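Phosphoribosylaminoimidazole carboxylase (Bombyx mori, PDB 4JA0) probably catalyses two successive steps of purine biosynthesis as the bifunctional enzyme PAICS, joining an AIR carboxylase and a SAICAR synthetase in one chain. Local coordinates at residues M96-W101 and F153-L158; K287-L292 and S382-A387; L106-F111 and S215-P220; Q316-H321 and T344-I349. All coordinates share one frame; numbering follows the deposited sequence.

Overall arrangement
The four contacts fall into two pairs, one for each enzyme part of the chain. Interactions 1 and 3 lie in the SAICAR synthetase part. Their centres are about 26 Å apart and their nearest atoms about 7 Å, and both reach the same antiparallel sheet. Interaction 3 holds a sulfate ion, consistent with a place for a substrate phosphate. Interactions 2 and 4 lie in the AIR carboxylase part, with centres about 18 Å apart. They touch directly, where Met386 CB packs 3.6 Å from Ile349 CD1, and both meet the second subunit. Interactions 1 and 4 are far apart, with centres about 50 Å from each other on opposite sides of the chain's centre.

Interaction 1: residues M96-W101 and F153-L158; sequences MIPIEW and FNYNGL
Phe153 and Tyr155 both hold CG anti to the carbonyl carbon (chi1 -68° and -63°), and this turns both rings to the loop at Pro98. They belong to a tight beta hairpin of the SAICAR synthetase part, made by strands 154-155 and 158-159. A type I' turn from Tyr155 to Leu158 closes it. Asn156 and Gly157 sit at its two corners with positive phi, the classic Asn-Gly pair for this turn. The hairpin is tied by backbone bonds in both directions between Tyr155 and Leu158, with Tyr155 N to Leu158 O at 3.0 Å.

Pro98 packs against both aromatic rings. Its CG lies 3.7 Å from Phe153 CE2, and its CD is over one face of that ring. The same CD comes 3.7 Å from Tyr155 CZ, at the hydroxyl end of the tyrosine. Pro98 is also the centre of an inverse gamma turn, whose Ile99 N to Ile97 O bond is weak. Ile97 and Ile99, the two ends of this turn, also touch the aromatic rings. Ile99 CD1 reaches Phe153 CE1 at 4.2 Å, a looser touch. Ile97 sends its CG1 branch to the hairpin, and its methyl CD1 rests 3.5 Å from Tyr155 CD2.

No hydrogen bond joins the two segments, so the grip is apolar. Around them, Phe153 also packs on Phe133, and Ile97 on Val199 of strand 188-200. One polar atom does meet the tyrosine ring: Met96 O stands over one face, 3.4 Å above the plane and displaced toward the rim, with CZ of Tyr155 3.5 Å away.

Interaction 2: residues K287-L292 and S382-A387; sequences KAAREL and SAALMA
Ala289 and Ala384 bring helices 279-291 and 380-391 together, with their CA atoms only 4.9 Å apart. The small alanine side chains at the point of closest approach are consistent with so short a distance. Ala384 is the central one. Its methyl points to the first helix and meets two methyls there: Ala288 CB at 3.6 Å from Ala384 CB, and Ala289 CB at 3.9 Å from the same atom. Ala384 CB also lies 3.7 Å from the backbone Ala289 N, so it sits against the main chain as well.

Leu292, just past the end of its helix, extends the contact. Its CG is anti to the carbonyl carbon (chi1 -70°), and the branch CD1 meets Leu385 CD2 at 3.8 Å. The two leucine side chains cross at about a right angle. Leu402 of helix 396-420 packs on both of them. Leu385 also touches Gly371 of the second subunit, so the second helix is close to a subunit interface.

No hydrogen bond crosses between the segments. The two helices follow strands 267-273 and 375-376. A five-stranded parallel sheet in the order 2-1-3-4-5, with helices following its strands, is the flavodoxin-like three-layer alpha/beta/alpha fold of the AIR carboxylase family.

Interaction 3: residues L106-F111 and S215-P220; sequences LATGSF and SWRLWP. With SO4 (sulfate ion), chain J.
Thr108 and Arg217 cross obliquely, with the threonine methyl against the arginine chain. Thr108 CG2 lies 3.5 Å from Arg217 CD and also touches NH1. The arginine leaves its strand with CG anti to the backbone N (chi1 -165°) and then bends at chi3 (-88°), which swings the guanidinium beside Gly109 and the sulfate. Sulfate O1 lies at the guanidinium edge, in its plane, while O4 is 3.5 Å from Arg217 NH1.

The loop holds the ion from a second direction. Ser110 OG donates to sulfate O3 at 2.8 Å, and the amide of Ser110, at the start of helix 110-114, also faces the ion. Arg104 adds a further bond. This is consistent with a site for a substrate phosphate.

Arg217 is fixed by Asp192 at NH1 and Gln231 at NH2. A leucine in its place would probably leave Asp192 without its salt-bridge mate and strip a positive charge from beside the sulfate.

Trp219 points to the same loop. Leu106 CD1 meets its CZ3 at 3.6 Å, approaching obliquely. Thr108 OG1, bonded to Glu120, lies near the plane at the indole edge. Strand 216-220 pairs antiparallel with strand 188-200, whose Ile191 packs on both Leu106 and Trp219, while Trp216 and Leu218 of this strand pack on helix 241-257.

Interaction 4: residues Q316-H321 and T344-I349; sequences QYEDTH and TSYPVI
Glu318 lays its aliphatic part against the ring of Tyr346, with CG 3.6 Å from Tyr346 CE2. Its CG is anti to the carbonyl carbon (chi1 -81°), and the extended chain beyond carries the carboxylate to Thr344. Glu318 OE1 lies at the tyrosine ring edge, in its plane, 3.7 Å from CD2 of Tyr346. The carboxylate and ring planes are 61° apart. The modelled spacing of Glu318 OE1 and the Thr344 hydroxyl is too close to be trusted. Thr320 CG2 stands 4.3 Å from Tyr346 OH, at the far end of the ring.

Both segments lead into neighbouring parallel strands, 323-329 and 348-350, of the flavodoxin-like AIR carboxylase fold. Helix 336-343 makes the beta-alpha-beta crossover between them. Tyr346 and Thr344 pack on strand 323-329 through Leu324 and Phe326.

The next shell comes largely from the second subunit. Its Arg403 forms a salt bridge with Glu318 OE1. Its Lys181 is hydrogen-bonded to Tyr346 OH, and its Trp399 meets the tyrosine ring. With a small alanine here in place of Tyr346, that lysine is likely to lose its hydroxyl partner, and Glu318 CG and Trp399 of the second subunit the ring they pack on. Gln406 of the second subunit bonds to Thr344 O.

Interaction 1: residues M96-W101 and F153-L158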
loop_
_atom_site.group_PDB
_atom_site.type_symbol
_atom_site.label_atom_id
_atom_site.label_comp_id
_atom_site.label_asym_id
_atom_site.label_seq_id
_atom_site.Cartn_x
_atom_site.Cartn_y
_atom_site.Cartn_z
ATOM N N MET A 96 59.013 5.350 -3.798
ATOM C CA MET A 96 58.620 4.596 -2.624
ATOM C C MET A 96 58.298 5.474 -1.415
ATOM O O MET A 96 58.954 6.495 -1.173
ATOM C CB MET A 96 59.720 3.598 -2.252
ATOM C CG MET A 96 60.090 2.663 -3.367
ATOM S SD MET A 96 58.730 1.565 -3.823
ATOM C CE MET A 96 58.594 0.516 -2.372
ATOM N N ILE A 97 57.259 5.074 -0.685
ATOM C CA ILE A 97 56.981 5.655 0.611
ATOM C C ILE A 97 57.872 4.892 1.581
ATOM O O ILE A 97 57.809 3.669 1.655
ATOM C CB ILE A 97 55.499 5.456 1.072
ATOM C CG1 ILE A 97 54.499 5.602 -0.084
ATOM C CG2 ILE A 97 55.158 6.392 2.224
ATOM C CD1 ILE A 97 54.620 6.862 -0.836
ATOM N N PRO A 98 58.709 5.613 2.330
ATOM C CA PRO A 98 59.654 4.987 3.261
ATOM C C PRO A 98 58.986 4.471 4.538
ATOM O O PRO A 98 59.446 4.786 5.637
ATOM C CB PRO A 98 60.606 6.134 3.600
ATOM C CG PRO A 98 59.786 7.360 3.453
ATOM C CD PRO A 98 58.820 7.084 2.329
ATOM N N ILE A 99 57.909 3.713 4.393
ATOM C CA ILE A 99 57.253 3.073 5.523
ATOM C C ILE A 99 57.184 1.582 5.272
ATOM O O ILE A 99 56.830 1.145 4.174
ATOM C CB ILE A 99 55.808 3.555 5.710
ATOM C CG1 ILE A 99 55.763 5.081 5.778
ATOM C CG2 ILE A 99 55.174 2.904 6.945
ATOM C CD1 ILE A 99 56.451 5.651 7.007
ATOM N N GLU A 100 57.539 0.795 6.278
ATOM C CA GLU A 100 57.212 -0.620 6.251
ATOM C C GLU A 100 55.836 -0.839 6.893
ATOM O O GLU A 100 55.617 -0.501 8.054
ATOM C CB GLU A 100 58.290 -1.436 6.959
ATOM C CG GLU A 100 59.601 -1.485 6.199
ATOM C CD GLU A 100 60.693 -2.200 6.965
ATOM O OE1 GLU A 100 60.407 -2.664 8.091
ATOM O OE2 GLU A 100 61.826 -2.298 6.434
ATOM N N TRP A 101 54.909 -1.394 6.115
ATOM C CA TRP A 101 53.561 -1.678 6.596
ATOM C C TRP A 101 53.449 -3.127 7.078
ATOM O O TRP A 101 53.555 -4.062 6.287
ATOM C CB TRP A 101 52.524 -1.364 5.512
ATOM C CG TRP A 101 52.617 0.041 5.033
ATOM C CD1 TRP A 101 53.533 0.548 4.154
ATOM C CD2 TRP A 101 51.788 1.144 5.434
ATOM N NE1 TRP A 101 53.311 1.898 3.972
ATOM C CE2 TRP A 101 52.245 2.285 4.746
ATOM C CE3 TRP A 101 50.703 1.268 6.294
ATOM C CZ2 TRP A 101 51.650 3.546 4.904
ATOM C CZ3 TRP A 101 50.115 2.518 6.451
ATOM C CH2 TRP A 101 50.587 3.636 5.758
ATOM N N PHE A 153 55.064 13.674 3.676
ATOM C CA PHE A 153 55.738 13.037 2.548
ATOM C C PHE A 153 55.058 13.463 1.241
ATOM O O PHE A 153 53.843 13.680 1.201
ATOM C CB PHE A 153 55.672 11.521 2.670
ATOM C CG PHE A 153 56.468 10.958 3.806
ATOM C CD1 PHE A 153 55.841 10.252 4.830
ATOM C CD2 PHE A 153 57.842 11.125 3.866
ATOM C CE1 PHE A 153 56.584 9.716 5.898
ATOM C CE2 PHE A 153 58.582 10.592 4.922
ATOM C CZ PHE A 153 57.949 9.890 5.935
ATOM N N ASN A 154 55.836 13.584 0.171
ATOM C CA ASN A 154 55.281 14.022 -1.107
ATOM C C ASN A 154 56.013 13.294 -2.232
ATOM O O ASN A 154 57.220 13.458 -2.413
ATOM C CB ASN A 154 55.395 15.556 -1.246
ATOM C CG ASN A 154 54.565 16.126 -2.412
ATOM O OD1 ASN A 154 54.214 15.406 -3.347
ATOM N ND2 ASN A 154 54.267 17.427 -2.362
ATOM N N TYR A 155 55.274 12.478 -2.976
ATOM C CA TYR A 155 55.855 11.660 -4.026
ATOM C C TYR A 155 55.036 11.741 -5.286
ATOM O O TYR A 155 53.811 11.661 -5.226
ATOM C CB TYR A 155 55.956 10.207 -3.568
ATOM C CG TYR A 155 56.863 10.046 -2.383
ATOM C CD1 TYR A 155 58.246 10.099 -2.547
ATOM C CD2 TYR A 155 56.349 9.871 -1.099
ATOM C CE1 TYR A 155 59.082 9.968 -1.487
ATOM C CE2 TYR A 155 57.181 9.739 -0.018
ATOM C CZ TYR A 155 58.551 9.790 -0.219
ATOM O OH TYR A 155 59.414 9.664 0.845
ATOM N N ASN A 156 55.716 11.954 -6.411
ATOM C CA ASN A 156 55.071 12.034 -7.719
ATOM C C ASN A 156 53.802 12.881 -7.705
ATOM O O ASN A 156 52.817 12.552 -8.370
ATOM C CB ASN A 156 54.806 10.637 -8.300
ATOM C CG ASN A 156 56.006 10.089 -9.103
ATOM O OD1 ASN A 156 56.575 10.783 -9.960
ATOM N ND2 ASN A 156 56.385 8.840 -8.829
ATOM N N GLY A 157 53.828 13.953 -6.912
ATOM C CA GLY A 157 52.733 14.905 -6.853
ATOM C C GLY A 157 51.636 14.496 -5.902
ATOM O O GLY A 157 50.662 15.215 -5.701
ATOM N N LEU A 158 51.796 13.327 -5.304
ATOM C CA LEU A 158 50.823 12.862 -4.335
ATOM C C LEU A 158 51.367 13.118 -2.942
ATOM O O LEU A 158 52.332 12.494 -2.494
ATOM C CB LEU A 158 50.515 11.371 -4.518
ATOM C CG LEU A 158 49.481 10.839 -3.531
ATOM C CD1 LEU A 158 48.120 11.457 -3.782
ATOM C CD2 LEU A 158 49.418 9.338 -3.566
#

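Interaction 2: residues K287-L292 and S382-A387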
loop_
_atom_site.group_PDB
_atom_site.type_symbol
_atom_site.label_atom_id
_atom_site.label_comp_id
_atom_site.label_asym_id
_atom_site.label_seq_id
_atom_site.Cartn_x
_atom_site.Cartn_y
_atom_site.Cartn_z
ATOM N N LYS A 287 27.316 -10.244 -16.159
ATOM C CA LYS A 287 28.465 -9.368 -16.316
ATOM C C LYS A 287 29.108 -9.185 -14.972
ATOM O O LYS A 287 30.310 -9.310 -14.840
ATOM C CB LYS A 287 28.025 -8.026 -16.877
ATOM C CG LYS A 287 29.092 -6.992 -17.069
ATOM C CD LYS A 287 30.158 -7.456 -18.002
ATOM C CE LYS A 287 31.142 -6.342 -18.151
ATOM N NZ LYS A 287 30.361 -5.100 -18.447
ATOM N N ALA A 288 28.286 -8.944 -13.961
ATOM C CA ALA A 288 28.786 -8.714 -12.620
ATOM C C ALA A 288 29.503 -9.936 -12.039
ATOM O O ALA A 288 30.541 -9.809 -11.392
ATOM C CB ALA A 288 27.649 -8.290 -11.721
ATOM N N ALA A 289 28.933 -11.113 -12.252
ATOM C CA ALA A 289 29.449 -12.326 -11.654
ATOM C C ALA A 289 30.733 -12.747 -12.325
ATOM O O ALA A 289 31.673 -13.216 -11.669
ATOM C CB ALA A 289 28.424 -13.427 -11.752
ATOM N N ARG A 290 30.784 -12.562 -13.639
ATOM C CA ARG A 290 31.983 -12.931 -14.389
ATOM C C ARG A 290 33.183 -12.078 -13.997
ATOM O O ARG A 290 34.303 -12.577 -13.934
ATOM C CB ARG A 290 31.707 -12.863 -15.894
ATOM C CG ARG A 290 30.877 -14.048 -16.362
ATOM C CD ARG A 290 30.285 -13.891 -17.735
ATOM N NE ARG A 290 29.521 -15.092 -18.075
ATOM C CZ ARG A 290 28.520 -15.116 -18.955
ATOM N NH1 ARG A 290 28.160 -13.999 -19.584
ATOM N NH2 ARG A 290 27.873 -16.255 -19.206
ATOM N N GLU A 291 32.934 -10.808 -13.695
ATOM C CA GLU A 291 33.965 -9.908 -13.195
ATOM C C GLU A 291 34.408 -10.253 -11.771
ATOM O O GLU A 291 35.529 -9.939 -11.357
ATOM C CB GLU A 291 33.483 -8.464 -13.269
ATOM C CG GLU A 291 33.513 -7.913 -14.683
ATOM C CD GLU A 291 32.916 -6.520 -14.785
ATOM O OE1 GLU A 291 32.238 -6.068 -13.829
ATOM O OE2 GLU A 291 33.149 -5.865 -15.824
ATOM N N LEU A 292 33.530 -10.903 -11.019
ATOM C CA LEU A 292 33.922 -11.416 -9.715
ATOM C C LEU A 292 34.591 -12.776 -9.884
ATOM O O LEU A 292 35.048 -13.366 -8.909
ATOM C CB LEU A 292 32.715 -11.539 -8.793
ATOM C CG LEU A 292 32.148 -10.205 -8.343
ATOM C CD1 LEU A 292 30.732 -10.383 -7.824
ATOM C CD2 LEU A 292 33.052 -9.625 -7.265
ATOM N N SER A 382 23.503 -7.022 -6.965
ATOM C CA SER A 382 23.488 -7.627 -5.651
ATOM C C SER A 382 23.219 -9.132 -5.683
ATOM O O SER A 382 23.558 -9.841 -4.739
ATOM C CB SER A 382 22.494 -6.900 -4.741
ATOM O OG SER A 382 21.193 -6.968 -5.280
ATOM N N ALA A 383 22.642 -9.631 -6.769
ATOM C CA ALA A 383 22.399 -11.072 -6.870
ATOM C C ALA A 383 23.697 -11.766 -7.219
ATOM O O ALA A 383 23.997 -12.835 -6.691
ATOM C CB ALA A 383 21.330 -11.378 -7.907
ATOM N N ALA A 384 24.482 -11.145 -8.094
ATOM C CA ALA A 384 25.773 -11.724 -8.460
ATOM C C ALA A 384 26.685 -11.759 -7.231
ATOM O O ALA A 384 27.443 -12.707 -7.041
ATOM C CB ALA A 384 26.413 -10.927 -9.589
ATOM N N LEU A 385 26.587 -10.727 -6.396
ATOM C CA LEU A 385 27.363 -10.641 -5.174
ATOM C C LEU A 385 26.976 -11.743 -4.183
ATOM O O LEU A 385 27.846 -12.339 -3.547
ATOM C CB LEU A 385 27.193 -9.250 -4.547
ATOM C CG LEU A 385 27.899 -8.048 -5.186
ATOM C CD1 LEU A 385 27.471 -6.758 -4.523
ATOM C CD2 LEU A 385 29.424 -8.186 -5.076
ATOM N N MET A 386 25.683 -12.001 -4.027
ATOM C CA MET A 386 25.248 -13.109 -3.171
ATOM C C MET A 386 25.830 -14.438 -3.667
ATOM O O MET A 386 26.335 -15.237 -2.880
ATOM C CB MET A 386 23.720 -13.215 -3.134
ATOM C CG MET A 386 23.107 -12.894 -1.793
ATOM S SD MET A 386 23.766 -13.829 -0.387
ATOM C CE MET A 386 22.911 -15.367 -0.685
ATOM N N ALA A 387 25.748 -14.666 -4.975
ATOM C CA ALA A 387 26.302 -15.866 -5.592
ATOM C C ALA A 387 27.806 -15.934 -5.356
ATOM O O ALA A 387 28.354 -16.998 -5.021
ATOM C CB ALA A 387 25.985 -15.887 -7.079
#

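Interaction 3: residues L106-F111 and S215-P220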
loop_
_atom_site.group_PDB
_atom_site.type_symbol
_atom_site.label_atom_id
_atom_site.label_comp_id
_atom_site.label_asym_id
_atom_site.label_seq_id
_atom_site.Cartn_x
_atom_site.Cartn_y
_atom_site.Cartn_z
ATOM N N LEU A 106 48.884 -12.867 15.120
ATOM C CA LEU A 106 49.264 -13.369 16.431
ATOM C C LEU A 106 50.299 -12.451 17.019
ATOM O O LEU A 106 50.960 -11.718 16.286
ATOM C CB LEU A 106 49.926 -14.736 16.295
ATOM C CG LEU A 106 49.115 -15.964 15.940
ATOM C CD1 LEU A 106 50.029 -17.129 15.866
ATOM C CD2 LEU A 106 48.112 -16.199 17.040
ATOM N N ALA A 107 50.463 -12.501 18.336
ATOM C CA ALA A 107 51.573 -11.796 18.977
ATOM C C ALA A 107 52.844 -12.661 18.954
ATOM O O ALA A 107 52.888 -13.769 19.518
ATOM C CB ALA A 107 51.212 -11.409 20.401
ATOM N N THR A 108 53.875 -12.161 18.279
ATOM C CA THR A 108 55.168 -12.828 18.286
ATOM C C THR A 108 56.215 -11.831 17.839
ATOM O O THR A 108 55.872 -10.712 17.453
ATOM C CB THR A 108 55.198 -14.040 17.337
ATOM O OG1 THR A 108 56.313 -14.883 17.661
ATOM C CG2 THR A 108 55.308 -13.569 15.891
ATOM N N GLY A 109 57.484 -12.235 17.890
ATOM C CA GLY A 109 58.570 -11.392 17.421
ATOM C C GLY A 109 58.867 -10.190 18.294
ATOM O O GLY A 109 58.779 -10.235 19.529
ATOM N N SER A 110 59.212 -9.090 17.641
ATOM C CA SER A 110 59.575 -7.888 18.363
ATOM C C SER A 110 58.383 -7.259 19.086
ATOM O O SER A 110 58.576 -6.449 20.000
ATOM C CB SER A 110 60.195 -6.867 17.401
ATOM O OG SER A 110 59.197 -5.998 16.868
ATOM N N PHE A 111 57.162 -7.640 18.700
ATOM C CA PHE A 111 55.943 -7.080 19.310
ATOM C C PHE A 111 55.874 -7.413 20.792
ATOM O O PHE A 111 55.413 -6.595 21.596
ATOM C CB PHE A 111 54.686 -7.596 18.602
ATOM C CG PHE A 111 53.403 -6.985 19.104
ATOM C CD1 PHE A 111 52.802 -5.937 18.411
ATOM C CD2 PHE A 111 52.780 -7.464 20.254
ATOM C CE1 PHE A 111 51.611 -5.381 18.856
ATOM C CE2 PHE A 111 51.590 -6.902 20.712
ATOM C CZ PHE A 111 51.007 -5.860 20.014
ATOM N N SER A 215 59.822 -11.517 3.976
ATOM C CA SER A 215 58.767 -10.561 4.248
ATOM C C SER A 215 57.777 -11.045 5.296
ATOM O O SER A 215 57.025 -10.246 5.861
ATOM C CB SER A 215 57.988 -10.270 2.959
ATOM O OG SER A 215 58.845 -10.040 1.859
ATOM N N TRP A 216 57.782 -12.337 5.582
ATOM C CA TRP A 216 56.739 -12.884 6.435
ATOM C C TRP A 216 57.176 -13.884 7.490
ATOM O O TRP A 216 58.346 -14.242 7.598
ATOM C CB TRP A 216 55.611 -13.480 5.579
ATOM C CG TRP A 216 55.997 -14.648 4.695
ATOM C CD1 TRP A 216 56.884 -15.640 4.978
ATOM C CD2 TRP A 216 55.484 -14.933 3.387
ATOM N NE1 TRP A 216 56.958 -16.526 3.934
ATOM C CE2 TRP A 216 56.113 -16.114 2.940
ATOM C CE3 TRP A 216 54.546 -14.308 2.552
ATOM C CZ2 TRP A 216 55.841 -16.683 1.694
ATOM C CZ3 TRP A 216 54.271 -14.875 1.315
ATOM C CH2 TRP A 216 54.916 -16.050 0.897
ATOM N N ARG A 217 56.206 -14.336 8.267
ATOM C CA ARG A 217 56.438 -15.335 9.290
ATOM C C ARG A 217 55.446 -16.478 9.056
ATOM O O ARG A 217 54.234 -16.287 9.134
ATOM C CB ARG A 217 56.267 -14.687 10.656
ATOM C CG ARG A 217 56.816 -15.469 11.815
ATOM C CD ARG A 217 56.972 -14.553 13.012
ATOM N NE ARG A 217 58.269 -13.877 13.036
ATOM C CZ ARG A 217 58.488 -12.665 13.552
ATOM N NH1 ARG A 217 57.494 -11.948 14.068
ATOM N NH2 ARG A 217 59.713 -12.150 13.532
ATOM N N LEU A 218 55.957 -17.658 8.721
ATOM C CA LEU A 218 55.096 -18.762 8.313
ATOM C C LEU A 218 55.155 -19.941 9.252
ATOM O O LEU A 218 56.226 -20.491 9.472
ATOM C CB LEU A 218 55.510 -19.256 6.922
ATOM C CG LEU A 218 54.504 -19.079 5.789
ATOM C CD1 LEU A 218 55.004 -19.729 4.520
ATOM C CD2 LEU A 218 53.204 -19.707 6.205
ATOM N N TRP A 219 54.010 -20.377 9.770
ATOM C CA TRP A 219 54.006 -21.600 10.573
ATOM C C TRP A 219 53.158 -22.720 9.953
ATOM O O TRP A 219 51.944 -22.595 9.815
ATOM C CB TRP A 219 53.489 -21.305 11.983
ATOM C CG TRP A 219 54.310 -20.303 12.749
ATOM C CD1 TRP A 219 55.506 -19.754 12.376
ATOM C CD2 TRP A 219 53.992 -19.739 14.027
ATOM N NE1 TRP A 219 55.946 -18.881 13.340
ATOM C CE2 TRP A 219 55.037 -18.853 14.367
ATOM C CE3 TRP A 219 52.922 -19.895 14.918
ATOM C CZ2 TRP A 219 55.038 -18.116 15.555
ATOM C CZ3 TRP A 219 52.929 -19.179 16.098
ATOM C CH2 TRP A 219 53.981 -18.301 16.409
ATOM N N PRO A 220 53.800 -23.846 9.618
ATOM C CA PRO A 220 53.023 -25.019 9.205
ATOM C C PRO A 220 52.288 -25.597 10.396
ATOM O O PRO A 220 52.864 -25.669 11.491
ATOM C CB PRO A 220 54.095 -26.000 8.724
ATOM C CG PRO A 220 55.225 -25.121 8.279
ATOM C CD PRO A 220 55.223 -23.967 9.255
HETATM S S SO4 J . 58.908 -8.116 14.309
HETATM O O1 SO4 J . 60.263 -8.644 14.439
HETATM O O2 SO4 J . 58.196 -8.503 15.520
HETATM O O3 SO4 J . 58.945 -6.657 14.180
HETATM O O4 SO4 J . 58.220 -8.684 13.145
#

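Interaction 4: residues Q316-H321 and T344-I349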
loop_
_atom_site.group_PDB
_atom_site.type_symbol
_atom_site.label_atom_id
_atom_site.label_comp_id
_atom_site.label_asym_id
_atom_site.label_seq_id
_atom_site.Cartn_x
_atom_site.Cartn_y
_atom_site.Cartn_z
ATOM N N GLN A 316 19.940 -31.653 -14.590
ATOM C CA GLN A 316 21.150 -31.824 -15.372
ATOM C C GLN A 316 22.306 -31.079 -14.745
ATOM O O GLN A 316 23.421 -31.589 -14.730
ATOM C CB GLN A 316 20.923 -31.370 -16.811
ATOM C CG GLN A 316 19.984 -32.286 -17.587
ATOM C CD GLN A 316 19.539 -31.671 -18.892
ATOM O OE1 GLN A 316 19.753 -30.482 -19.138
ATOM N NE2 GLN A 316 18.934 -32.480 -19.750
ATOM N N TYR A 317 22.017 -29.921 -14.149
ATOM C CA TYR A 317 23.030 -29.139 -13.448
ATOM C C TYR A 317 23.416 -29.822 -12.136
ATOM O O TYR A 317 24.541 -29.681 -11.659
ATOM C CB TYR A 317 22.548 -27.700 -13.222
ATOM C CG TYR A 317 22.670 -26.845 -14.452
ATOM C CD1 TYR A 317 23.918 -26.462 -14.917
ATOM C CD2 TYR A 317 21.555 -26.431 -15.158
ATOM C CE1 TYR A 317 24.061 -25.691 -16.050
ATOM C CE2 TYR A 317 21.682 -25.665 -16.299
ATOM C CZ TYR A 317 22.943 -25.299 -16.739
ATOM O OH TYR A 317 23.104 -24.528 -17.869
ATOM N N GLU A 318 22.480 -30.600 -11.592
ATOM C CA GLU A 318 22.682 -31.325 -10.347
ATOM C C GLU A 318 23.611 -32.543 -10.487
ATOM O O GLU A 318 23.989 -33.162 -9.478
ATOM C CB GLU A 318 21.335 -31.744 -9.769
ATOM C CG GLU A 318 20.623 -30.637 -9.010
ATOM C CD GLU A 318 19.439 -31.148 -8.206
ATOM O OE1 GLU A 318 19.117 -30.555 -7.147
ATOM O OE2 GLU A 318 18.834 -32.157 -8.632
ATOM N N ASP A 319 23.965 -32.877 -11.729
ATOM C CA ASP A 319 24.988 -33.880 -12.022
ATOM C C ASP A 319 26.361 -33.221 -12.000
ATOM O O ASP A 319 26.981 -33.014 -13.055
ATOM C CB ASP A 319 24.732 -34.489 -13.398
ATOM C CG ASP A 319 25.717 -35.599 -13.769
ATOM O OD1 ASP A 319 26.357 -36.207 -12.872
ATOM O OD2 ASP A 319 25.840 -35.859 -14.992
ATOM N N THR A 320 26.845 -32.912 -10.799
ATOM C CA THR A 320 28.140 -32.271 -10.644
ATOM C C THR A 320 28.773 -32.702 -9.345
ATOM O O THR A 320 28.095 -33.287 -8.504
ATOM C CB THR A 320 27.982 -30.716 -10.618
ATOM O OG1 THR A 320 29.272 -30.086 -10.576
ATOM C CG2 THR A 320 27.133 -30.264 -9.407
ATOM N N HIS A 321 30.069 -32.434 -9.190
ATOM C CA HIS A 321 30.691 -32.506 -7.864
ATOM C C HIS A 321 31.242 -31.138 -7.461
ATOM O O HIS A 321 31.832 -30.972 -6.393
ATOM C CB HIS A 321 31.736 -33.620 -7.788
ATOM C CG HIS A 321 31.135 -34.990 -7.705
ATOM N ND1 HIS A 321 31.627 -36.073 -8.404
ATOM C CD2 HIS A 321 30.095 -35.458 -6.971
ATOM C CE1 HIS A 321 30.900 -37.143 -8.126
ATOM N NE2 HIS A 321 29.966 -36.798 -7.255
ATOM N N THR A 344 15.277 -28.606 -5.316
ATOM C CA THR A 344 16.728 -28.745 -5.211
ATOM C C THR A 344 17.232 -28.413 -3.829
ATOM O O THR A 344 16.530 -27.831 -3.002
ATOM C CB THR A 344 17.497 -27.889 -6.262
ATOM O OG1 THR A 344 18.809 -28.416 -6.455
ATOM C CG2 THR A 344 17.603 -26.462 -5.829
ATOM N N SER A 345 18.483 -28.757 -3.589
ATOM C CA SER A 345 19.060 -28.588 -2.280
ATOM C C SER A 345 20.119 -27.509 -2.374
ATOM O O SER A 345 20.609 -27.008 -1.357
ATOM C CB SER A 345 19.687 -29.907 -1.843
ATOM O OG SER A 345 20.351 -29.763 -0.607
ATOM N N TYR A 346 20.430 -27.114 -3.603
ATOM C CA TYR A 346 21.370 -26.025 -3.819
ATOM C C TYR A 346 20.658 -24.684 -3.587
ATOM O O TYR A 346 19.448 -24.554 -3.826
ATOM C CB TYR A 346 21.966 -26.116 -5.240
ATOM C CG TYR A 346 22.697 -27.417 -5.454
ATOM C CD1 TYR A 346 24.040 -27.555 -5.095
ATOM C CD2 TYR A 346 22.034 -28.523 -5.983
ATOM C CE1 TYR A 346 24.700 -28.755 -5.260
ATOM C CE2 TYR A 346 22.684 -29.722 -6.158
ATOM C CZ TYR A 346 24.015 -29.832 -5.794
ATOM O OH TYR A 346 24.651 -31.029 -5.969
ATOM N N PRO A 347 21.407 -23.692 -3.098
ATOM C CA PRO A 347 20.866 -22.358 -2.835
ATOM C C PRO A 347 20.208 -21.744 -4.064
ATOM O O PRO A 347 20.757 -21.811 -5.170
ATOM C CB PRO A 347 22.105 -21.554 -2.428
ATOM C CG PRO A 347 23.290 -22.391 -2.881
ATOM C CD PRO A 347 22.837 -23.788 -2.763
ATOM N N VAL A 348 19.032 -21.153 -3.863
ATOM C CA VAL A 348 18.299 -20.507 -4.942
ATOM C C VAL A 348 18.057 -19.057 -4.570
ATOM O O VAL A 348 17.466 -18.769 -3.526
ATOM C CB VAL A 348 16.930 -21.187 -5.182
ATOM C CG1 VAL A 348 16.092 -20.351 -6.136
ATOM C CG2 VAL A 348 17.094 -22.611 -5.700
ATOM N N ILE A 349 18.508 -18.142 -5.422
ATOM C CA ILE A 349 18.299 -16.704 -5.197
ATOM C C ILE A 349 17.354 -16.124 -6.234
ATOM O O ILE A 349 17.531 -16.359 -7.444
ATOM C CB ILE A 349 19.635 -15.906 -5.240
ATOM C CG1 ILE A 349 20.686 -16.568 -4.337
ATOM C CG2 ILE A 349 19.420 -14.459 -4.813
ATOM C CD1 ILE A 349 22.073 -16.036 -4.563
#